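Local coordinates for protein probable starch synthase 4, chloroplastic/amyloplastic (Arabidopsis thaliana, PDB 6GNE) that is a probable plastid starch synthase with the two-domain GT-B fold of its family, and binds ADP and glycans, at residues A[71-76]-A[80-85]; A[176-181]-A[394-399]; A[236-241]-A[255-260]. All coordinates share one frame; numbering follows the deposited sequence.

Interaction 1: A[71-76]-A[80-85]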
# COMPACT_ATOMS: atom_id res chain seq x y z
N VAL A 71 19.94 22.25 -5.18
CA VAL A 71 18.63 22.91 -5.26
C VAL A 71 18.29 23.49 -3.88
O VAL A 71 18.09 22.74 -2.91
CB VAL A 71 17.51 21.98 -5.77
CG1 VAL A 71 16.15 22.65 -5.66
CG2 VAL A 71 17.78 21.56 -7.21
N GLU A 72 18.25 24.82 -3.84
CA GLU A 72 17.91 25.55 -2.62
C GLU A 72 16.40 25.52 -2.43
O GLU A 72 15.65 25.74 -3.37
CB GLU A 72 18.41 26.99 -2.69
CG GLU A 72 19.92 27.09 -2.87
CD GLU A 72 20.53 28.25 -2.12
OE1 GLU A 72 21.39 27.99 -1.24
OE2 GLU A 72 20.15 29.41 -2.40
N SER A 73 15.97 25.24 -1.20
CA SER A 73 14.56 25.04 -0.85
C SER A 73 14.21 25.84 0.40
O SER A 73 15.04 26.01 1.28
CB SER A 73 14.34 23.55 -0.59
OG SER A 73 13.02 23.28 -0.20
N TYR A 74 12.96 26.29 0.49
CA TYR A 74 12.51 27.09 1.62
C TYR A 74 12.07 26.28 2.82
O TYR A 74 11.40 25.29 2.67
CB TYR A 74 11.36 27.99 1.16
CG TYR A 74 10.71 28.87 2.22
CD1 TYR A 74 9.68 28.38 3.05
CD2 TYR A 74 11.09 30.22 2.37
CE1 TYR A 74 9.08 29.20 4.01
CE2 TYR A 74 10.49 31.04 3.33
CZ TYR A 74 9.49 30.52 4.14
OH TYR A 74 8.90 31.31 5.09
N PHE A 75 12.43 26.73 4.01
CA PHE A 75 11.84 26.21 5.27
C PHE A 75 12.09 27.19 6.43
O PHE A 75 13.22 27.62 6.60
CB PHE A 75 12.43 24.85 5.62
CG PHE A 75 11.47 23.94 6.32
CD1 PHE A 75 10.32 23.49 5.67
CD2 PHE A 75 11.73 23.50 7.61
CE1 PHE A 75 9.44 22.63 6.31
CE2 PHE A 75 10.85 22.64 8.26
CZ PHE A 75 9.71 22.20 7.61
N ASP A 76 11.04 27.53 7.20
CA ASP A 76 11.17 28.45 8.38
C ASP A 76 11.84 29.78 8.01
O ASP A 76 12.71 30.24 8.74
CB ASP A 76 11.92 27.78 9.56
CG ASP A 76 11.15 26.58 10.18
OD1 ASP A 76 9.93 26.66 10.38
OD2 ASP A 76 11.78 25.55 10.49
N TYR A 80 17.56 26.37 2.20
CA TYR A 80 18.43 25.23 2.53
C TYR A 80 18.85 24.45 1.30
O TYR A 80 18.09 24.32 0.34
CB TYR A 80 17.77 24.27 3.51
CG TYR A 80 17.56 24.89 4.86
CD1 TYR A 80 16.40 25.63 5.12
CD2 TYR A 80 18.50 24.75 5.86
CE1 TYR A 80 16.21 26.21 6.37
CE2 TYR A 80 18.31 25.32 7.12
CZ TYR A 80 17.17 26.06 7.36
OH TYR A 80 17.00 26.64 8.60
N LYS A 81 20.07 23.92 1.35
CA LYS A 81 20.63 23.16 0.24
C LYS A 81 20.11 21.74 0.23
O LYS A 81 19.96 21.12 1.28
CB LYS A 81 22.15 23.21 0.29
CG LYS A 81 22.64 24.57 -0.16
CD LYS A 81 24.15 24.69 -0.09
CE LYS A 81 24.58 26.06 -0.60
NZ LYS A 81 25.89 26.45 -0.00
N ASN A 82 19.82 21.24 -0.97
CA ASN A 82 19.44 19.83 -1.19
C ASN A 82 20.33 19.18 -2.25
O ASN A 82 20.42 19.71 -3.36
CB ASN A 82 17.99 19.74 -1.66
CG ASN A 82 17.00 20.32 -0.67
OD1 ASN A 82 16.49 21.40 -0.86
ND2 ASN A 82 16.73 19.59 0.39
N LYS A 83 20.99 18.06 -1.93
CA LYS A 83 21.67 17.20 -2.93
C LYS A 83 20.59 16.42 -3.67
O LYS A 83 19.76 15.78 -3.04
CB LYS A 83 22.67 16.17 -2.31
CG LYS A 83 24.15 16.48 -2.44
CD LYS A 83 24.51 17.77 -1.70
CE LYS A 83 25.51 18.72 -2.42
NZ LYS A 83 26.91 18.59 -1.93
N ILE A 84 20.62 16.46 -4.99
CA ILE A 84 19.70 15.70 -5.83
C ILE A 84 20.42 14.46 -6.38
O ILE A 84 21.55 14.55 -6.90
CB ILE A 84 19.16 16.56 -6.99
CG1 ILE A 84 18.57 17.88 -6.45
CG2 ILE A 84 18.11 15.81 -7.80
CD1 ILE A 84 17.61 17.71 -5.29
N TRP A 85 19.76 13.30 -6.25
CA TRP A 85 20.27 12.05 -6.80
C TRP A 85 19.31 11.57 -7.87
O TRP A 85 18.12 11.80 -7.75
CB TRP A 85 20.37 10.99 -5.70
CG TRP A 85 21.34 11.29 -4.61
CD1 TRP A 85 21.24 12.29 -3.68
CD2 TRP A 85 22.55 10.60 -4.32
NE1 TRP A 85 22.30 12.26 -2.84
CE2 TRP A 85 23.13 11.23 -3.21
CE3 TRP A 85 23.19 9.49 -4.89
CZ2 TRP A 85 24.34 10.80 -2.65
CZ3 TRP A 85 24.36 9.07 -4.34
CH2 TRP A 85 24.94 9.73 -3.24

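Interaction 2: A[176-181]-A[394-399]. With AC1 (4,6-dideoxy-4-{[(1S,4R,5S,6S)-4,5,6-trihydroxy-3-(hydroxymethyl)cyclohex-2-en-1-yl]amino}-alpha-D-glucopyranose), chain C; GLC (alpha-D-glucopyranose), chain B.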
# COMPACT_ATOMS: atom_id res chain seq x y z
N ASN A 176 -5.12 5.62 2.96
CA ASN A 176 -5.78 5.34 4.24
C ASN A 176 -6.17 6.64 4.92
O ASN A 176 -5.31 7.36 5.43
CB ASN A 176 -4.86 4.48 5.16
CG ASN A 176 -5.54 4.05 6.46
OD1 ASN A 176 -6.67 4.41 6.73
ND2 ASN A 176 -4.84 3.28 7.27
N PHE A 177 -7.48 6.92 4.96
CA PHE A 177 -7.99 8.18 5.57
C PHE A 177 -7.87 8.22 7.09
O PHE A 177 -8.20 9.21 7.71
CB PHE A 177 -9.44 8.43 5.17
CG PHE A 177 -9.61 8.92 3.75
CD1 PHE A 177 -9.46 10.25 3.44
CD2 PHE A 177 -9.97 8.04 2.74
CE1 PHE A 177 -9.63 10.70 2.14
CE2 PHE A 177 -10.17 8.48 1.44
CZ PHE A 177 -9.99 9.81 1.14
N GLU A 178 -7.45 7.14 7.70
CA GLU A 178 -7.04 7.19 9.09
C GLU A 178 -5.91 8.16 9.32
O GLU A 178 -5.87 8.82 10.34
CB GLU A 178 -6.63 5.79 9.55
CG GLU A 178 -6.41 5.67 11.05
CD GLU A 178 -5.73 4.38 11.46
OE1 GLU A 178 -5.27 3.60 10.52
OE2 GLU A 178 -5.72 4.18 12.73
N TYR A 179 -4.97 8.24 8.38
CA TYR A 179 -3.77 9.06 8.56
C TYR A 179 -3.90 10.40 7.86
O TYR A 179 -3.69 10.49 6.67
CB TYR A 179 -2.52 8.31 8.10
CG TYR A 179 -2.33 7.01 8.86
CD1 TYR A 179 -2.40 6.99 10.28
CD2 TYR A 179 -2.07 5.80 8.19
CE1 TYR A 179 -2.26 5.80 10.99
CE2 TYR A 179 -1.90 4.59 8.90
CZ TYR A 179 -1.99 4.60 10.28
OH TYR A 179 -1.83 3.45 10.98
N GLN A 180 -4.25 11.41 8.63
CA GLN A 180 -4.59 12.73 8.11
C GLN A 180 -3.47 13.78 8.29
O GLN A 180 -3.50 14.84 7.65
CB GLN A 180 -5.93 13.19 8.70
CG GLN A 180 -7.08 12.36 8.16
CD GLN A 180 -8.42 12.63 8.80
OE1 GLN A 180 -8.77 13.77 9.15
NE2 GLN A 180 -9.20 11.58 8.93
N GLY A 181 -2.48 13.47 9.13
CA GLY A 181 -1.34 14.34 9.38
C GLY A 181 -1.65 15.58 10.17
O GLY A 181 -0.97 16.59 10.05
N SER A 394 -9.38 -8.30 8.30
CA SER A 394 -9.17 -6.89 8.67
C SER A 394 -10.41 -6.25 9.31
O SER A 394 -11.55 -6.55 8.93
CB SER A 394 -8.73 -6.07 7.45
OG SER A 394 -7.61 -6.66 6.81
N ILE A 395 -10.17 -5.38 10.30
CA ILE A 395 -11.25 -4.56 10.87
C ILE A 395 -11.72 -3.57 9.80
O ILE A 395 -12.91 -3.38 9.61
CB ILE A 395 -10.79 -3.84 12.16
CG1 ILE A 395 -10.32 -4.86 13.23
CG2 ILE A 395 -11.90 -2.96 12.74
CD1 ILE A 395 -11.29 -5.99 13.52
N PHE A 396 -10.77 -2.97 9.09
CA PHE A 396 -11.05 -2.18 7.86
C PHE A 396 -9.85 -2.28 6.90
O PHE A 396 -8.76 -2.57 7.32
CB PHE A 396 -11.40 -0.70 8.18
CG PHE A 396 -10.20 0.12 8.62
CD1 PHE A 396 -9.78 0.14 9.95
CD2 PHE A 396 -9.48 0.88 7.68
CE1 PHE A 396 -8.69 0.88 10.36
CE2 PHE A 396 -8.38 1.64 8.07
CZ PHE A 396 -7.99 1.64 9.42
N GLU A 397 -10.07 -2.06 5.63
CA GLU A 397 -9.04 -2.28 4.66
C GLU A 397 -9.33 -1.43 3.39
O GLU A 397 -10.13 -1.83 2.54
CB GLU A 397 -8.94 -3.77 4.33
CG GLU A 397 -7.66 -4.18 3.63
CD GLU A 397 -6.42 -4.05 4.51
OE1 GLU A 397 -5.57 -3.23 4.18
OE2 GLU A 397 -6.28 -4.75 5.52
N PRO A 398 -8.66 -0.26 3.27
CA PRO A 398 -8.81 0.62 2.12
C PRO A 398 -8.73 -0.11 0.80
O PRO A 398 -9.56 0.11 -0.07
CB PRO A 398 -7.63 1.57 2.29
CG PRO A 398 -7.45 1.69 3.77
CD PRO A 398 -7.78 0.32 4.30
N CYS A 399 -7.72 -0.97 0.66
CA CYS A 399 -7.66 -1.88 -0.46
C CYS A 399 -7.15 -3.26 -0.04
O CYS A 399 -7.88 -4.25 -0.09
CB CYS A 399 -6.82 -1.35 -1.59
SG CYS A 399 -6.81 -2.45 -3.03
C1 AC1 C . 1.36 4.36 5.45
O2 AC1 C . -0.10 6.17 4.74
C2 AC1 C . 0.28 4.81 4.46
C4A AC1 C . -3.89 -0.13 0.93
C3 AC1 C . -0.93 3.86 4.47
O3 AC1 C . -1.85 4.33 3.48
C4 AC1 C . -0.46 2.43 4.20
N4A AC1 C . -1.54 1.43 4.11
C5 AC1 C . 0.54 2.10 5.31
O5 AC1 C . 1.66 2.99 5.23
C6 AC1 C . 1.13 0.70 5.20
C1B AC1 C . -2.61 1.45 3.09
C2B AC1 C . -3.78 0.49 3.39
O2B AC1 C . -3.74 -0.08 4.71
C3B AC1 C . -3.96 -0.63 2.37
O3B AC1 C . -5.28 -1.14 2.54
O4 AC1 C . -3.97 -1.25 0.04
C5B AC1 C . -2.66 0.69 0.69
C7B AC1 C . -2.06 1.35 1.68
C6B AC1 C . -2.12 0.84 -0.71
O6B AC1 C . -3.08 1.49 -1.56
C1 GLC B . 2.79 6.24 10.20
C2 GLC B . 2.66 7.08 8.93
C3 GLC B . 1.56 6.53 8.03
C4 GLC B . 1.89 5.09 7.69
C5 GLC B . 1.97 4.29 8.98
C6 GLC B . 2.38 2.85 8.70
O2 GLC B . 2.45 8.45 9.28
O3 GLC B . 1.45 7.29 6.83
O4 GLC B . 0.92 4.55 6.80
O5 GLC B . 2.94 4.86 9.86
O6 GLC B . 2.64 2.19 9.95

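Interaction 3: A[236-241]-A[255-260]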
# COMPACT_ATOMS: atom_id res chain seq x y z
N GLU A 236 -17.46 3.82 2.09
CA GLU A 236 -17.33 3.80 3.56
C GLU A 236 -16.91 5.14 4.13
O GLU A 236 -17.47 5.58 5.12
CB GLU A 236 -16.34 2.72 4.01
CG GLU A 236 -16.85 1.29 3.83
CD GLU A 236 -15.77 0.24 3.98
OE1 GLU A 236 -14.54 0.55 3.99
OE2 GLU A 236 -16.15 -0.94 4.06
N VAL A 237 -15.96 5.80 3.47
CA VAL A 237 -15.47 7.09 3.93
C VAL A 237 -16.41 8.26 3.63
O VAL A 237 -16.20 9.35 4.17
CB VAL A 237 -14.04 7.41 3.45
CG1 VAL A 237 -13.06 6.43 4.07
CG2 VAL A 237 -13.93 7.43 1.93
N ARG A 238 -17.43 8.05 2.81
CA ARG A 238 -18.52 9.02 2.66
C ARG A 238 -19.54 8.97 3.80
O ARG A 238 -20.32 9.88 3.94
CB ARG A 238 -19.23 8.83 1.32
CG ARG A 238 -18.47 9.38 0.11
CD ARG A 238 -19.25 9.08 -1.16
NE ARG A 238 -18.78 9.78 -2.35
CZ ARG A 238 -18.13 9.22 -3.39
NH1 ARG A 238 -17.78 9.99 -4.44
NH2 ARG A 238 -17.76 7.92 -3.40
N THR A 239 -19.56 7.90 4.59
CA THR A 239 -20.45 7.82 5.78
C THR A 239 -19.73 8.38 7.00
O THR A 239 -18.49 8.36 7.07
CB THR A 239 -20.91 6.38 6.11
OG1 THR A 239 -19.84 5.67 6.74
CG2 THR A 239 -21.40 5.63 4.86
N ALA A 240 -20.52 8.87 7.95
CA ALA A 240 -20.02 9.43 9.22
C ALA A 240 -19.06 8.45 9.93
O ALA A 240 -17.97 8.84 10.36
CB ALA A 240 -21.19 9.80 10.13
N GLU A 241 -19.45 7.18 9.98
CA GLU A 241 -18.79 6.20 10.83
C GLU A 241 -17.43 5.78 10.26
O GLU A 241 -16.48 5.60 11.03
CB GLU A 241 -19.71 4.99 11.11
CG GLU A 241 -19.47 4.42 12.51
CD GLU A 241 -19.99 2.99 12.72
OE1 GLU A 241 -20.87 2.79 13.61
OE2 GLU A 241 -19.51 2.08 12.00
N LYS A 255 -18.05 15.02 -6.76
CA LYS A 255 -17.88 15.01 -8.22
C LYS A 255 -16.45 14.62 -8.71
O LYS A 255 -16.32 13.99 -9.75
CB LYS A 255 -18.19 16.38 -8.84
CG LYS A 255 -19.63 16.96 -8.83
CD LYS A 255 -19.59 18.25 -9.68
CE LYS A 255 -20.38 19.48 -9.14
NZ LYS A 255 -21.84 19.49 -9.46
N LYS A 256 -15.42 15.04 -7.98
CA LYS A 256 -14.02 14.78 -8.35
C LYS A 256 -13.36 13.65 -7.54
O LYS A 256 -12.18 13.37 -7.75
CB LYS A 256 -13.17 16.06 -8.24
CG LYS A 256 -12.86 16.52 -6.83
CD LYS A 256 -12.28 17.94 -6.81
CE LYS A 256 -11.87 18.30 -5.38
NZ LYS A 256 -11.11 19.58 -5.32
N PHE A 257 -14.13 13.01 -6.65
CA PHE A 257 -13.66 11.93 -5.77
C PHE A 257 -14.12 10.59 -6.28
O PHE A 257 -15.30 10.37 -6.48
CB PHE A 257 -14.21 12.10 -4.34
CG PHE A 257 -13.81 11.01 -3.38
CD1 PHE A 257 -12.48 10.63 -3.24
CD2 PHE A 257 -14.76 10.38 -2.58
CE1 PHE A 257 -12.12 9.63 -2.33
CE2 PHE A 257 -14.40 9.42 -1.66
CZ PHE A 257 -13.08 9.02 -1.55
N ILE A 258 -13.19 9.68 -6.48
CA ILE A 258 -13.56 8.36 -6.96
C ILE A 258 -12.64 7.28 -6.39
O ILE A 258 -11.48 7.53 -6.18
CB ILE A 258 -13.61 8.34 -8.51
CG1 ILE A 258 -14.23 7.02 -9.01
CG2 ILE A 258 -12.24 8.60 -9.10
CD1 ILE A 258 -14.87 7.16 -10.37
N GLY A 259 -13.20 6.11 -6.12
CA GLY A 259 -12.46 4.98 -5.61
C GLY A 259 -12.10 4.03 -6.73
O GLY A 259 -12.96 3.63 -7.48
N ILE A 260 -10.81 3.68 -6.83
CA ILE A 260 -10.31 2.82 -7.89
C ILE A 260 -9.48 1.72 -7.25
O ILE A 260 -8.46 2.00 -6.58
CB ILE A 260 -9.39 3.60 -8.87
CG1 ILE A 260 -10.17 4.67 -9.63
CG2 ILE A 260 -8.73 2.65 -9.87
CD1 ILE A 260 -9.26 5.67 -10.36

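Interaction 1: A[71-76]-A[80-85]
The contact is the turn end of a beta hairpin, in which strand 78-89 runs back antiparallel beside strand 64-75. Ser73 and Tyr80 form a hydrogen-bonded pair close to the turn. Ser73 N donates to Tyr80 O at 2.8 Å, and Tyr80 N donates to Ser73 O at 2.7 Å. Further along, Val71 N donates to Asn82 O at 3.2 Å in a nearly straight bond (171°). The return bond from Asn82 N to Val71 O is bent and weak. The strands are twisted against each other: the directions of 71-75 and 80-85 differ by 132°, well short of a flat antiparallel pair.

Tyr80 reaches back toward the turn. Its CG lies beside its own backbone N (chi1 -66°). This turns the ring alongside the end of the first strand. Phe75 O lies in the ring plane, 3.3 Å from Tyr80 CE1, and Phe75 CB packs 4.1 Å from Tyr80 CD1. At the other end, Val71 CG2 meets Ile84 CG1 at 3.8 Å, an apolar contact. Glu72 and Lys81 extend together on one face. Glu72 OE1 stays 4.9 Å from Lys81 NZ, so any attraction is probably modest.

Helix 117-134 covers the side of Ser73 and Tyr80, through Ala127 and Tyr123. The Phe75 ring meets Tyr123 edge-to-face. Strand 92-100 pairs with strand 78-89 and carries the hairpin on into the mixed sheet.

Interaction 2: A[176-181]-A[394-399]
The Phe396 ring turns its edge to Glu178 and Asn176. Glu178 OE1 lies in the ring plane, 3.5 Å from Phe396 CZ, and its carboxylate stands almost upright to the ring (81°). Asn176 OD1 sits near the same plane, 3.5 Å from Phe396 CE2, with its amide tilted by 60°. Lys244 makes a cation-pi contact with the ring. The Tyr179 ring has GLC C3 over one face, offset toward the rim.

With CG anti to its backbone N (chi1 -175°), Asn176 sends its amide out to the Phe396 edge. An Asx turn fixes this amide, because Glu178 N donates to Asn176 OD1 from above the carbonyl plane. Asn176 ND2 in turn reaches Glu178 OE1 on its anti lone pair, at 3.3 Å. Asn176 CB packs 4.1 Å from Pro398 CG.

Loop 394-399 also holds the cyclohexene ring of AC1. AC1 O3B donates to Glu397 OE1 at 2.7 Å and accepts from Cys399 N at 3.1 Å. Lys322 forms a salt bridge with the same OE1. Ser394 OG bonds Glu397 OE2 and helps to position this carboxylate.

No hydrogen bond joins the two loops. Asn176-Pro398 packing is joined by oxygens at an aromatic edge, where weakly positive C-H groups probably attract them, and the shared glycan bridges the cleft.

Interaction 3: A[236-241]-A[255-260]
Phe257 extends from strand 257-259 toward the end of helix 231-238, where it meets Arg238 and Val237. Its CG lies opposite its own backbone N (chi1 178°), which carries the ring out from the strand. At the root, CB is 4.1 Å from Arg238 NH1. Next along, CD2 sits over the centre of one face of the Arg238 guanidinium, 3.7 Å from Arg238 CZ. The two planes are inclined by 54°, so this is not a flat stack. CE2 comes within 4.1 Å of Arg238 NH2. At the tip, CZ touches Val237 CG2 at 3.9 Å, with the methyl at the ring edge.

The arginine runs antiparallel to the phenylalanine side chain, stretched out as far as NE. Arg238 NH1 then reaches the backbone of Phe257 and makes a weak hydrogen bond with its O (3.2 Å, 131°). Leu250 of helix 247-252 touches both Val237 and Phe257.

Strand 257-259 runs parallel to strand 225-228, and helices 231-238, 240-243 and 247-252 lie between them in sequence. The contact thus packs a helix onto a strand within a beta-alpha-beta crossover, as in the Rossmann-like domains of the GT-B fold.

From the N terminus, interaction 1 comes first and closes a hairpin, with three residues between its segments. It is complete before the chain reaches 176-181. That loop opens interaction 2, which closes only at 394-399, more than 200 residues later. Interaction 3 opens and closes within that span, with 13 residues between its segments. Interactions 1 and 3 both reach the same mixed sheet, the latter through strand 257-259, with centres about 36 Å apart. Interaction 2 ties loops of the two family regions across the cleft. Interactions 2 and 3 touch: Phe177 packs on Val237 and Phe257, joining the glycan-site loop to the neighbouring crossover.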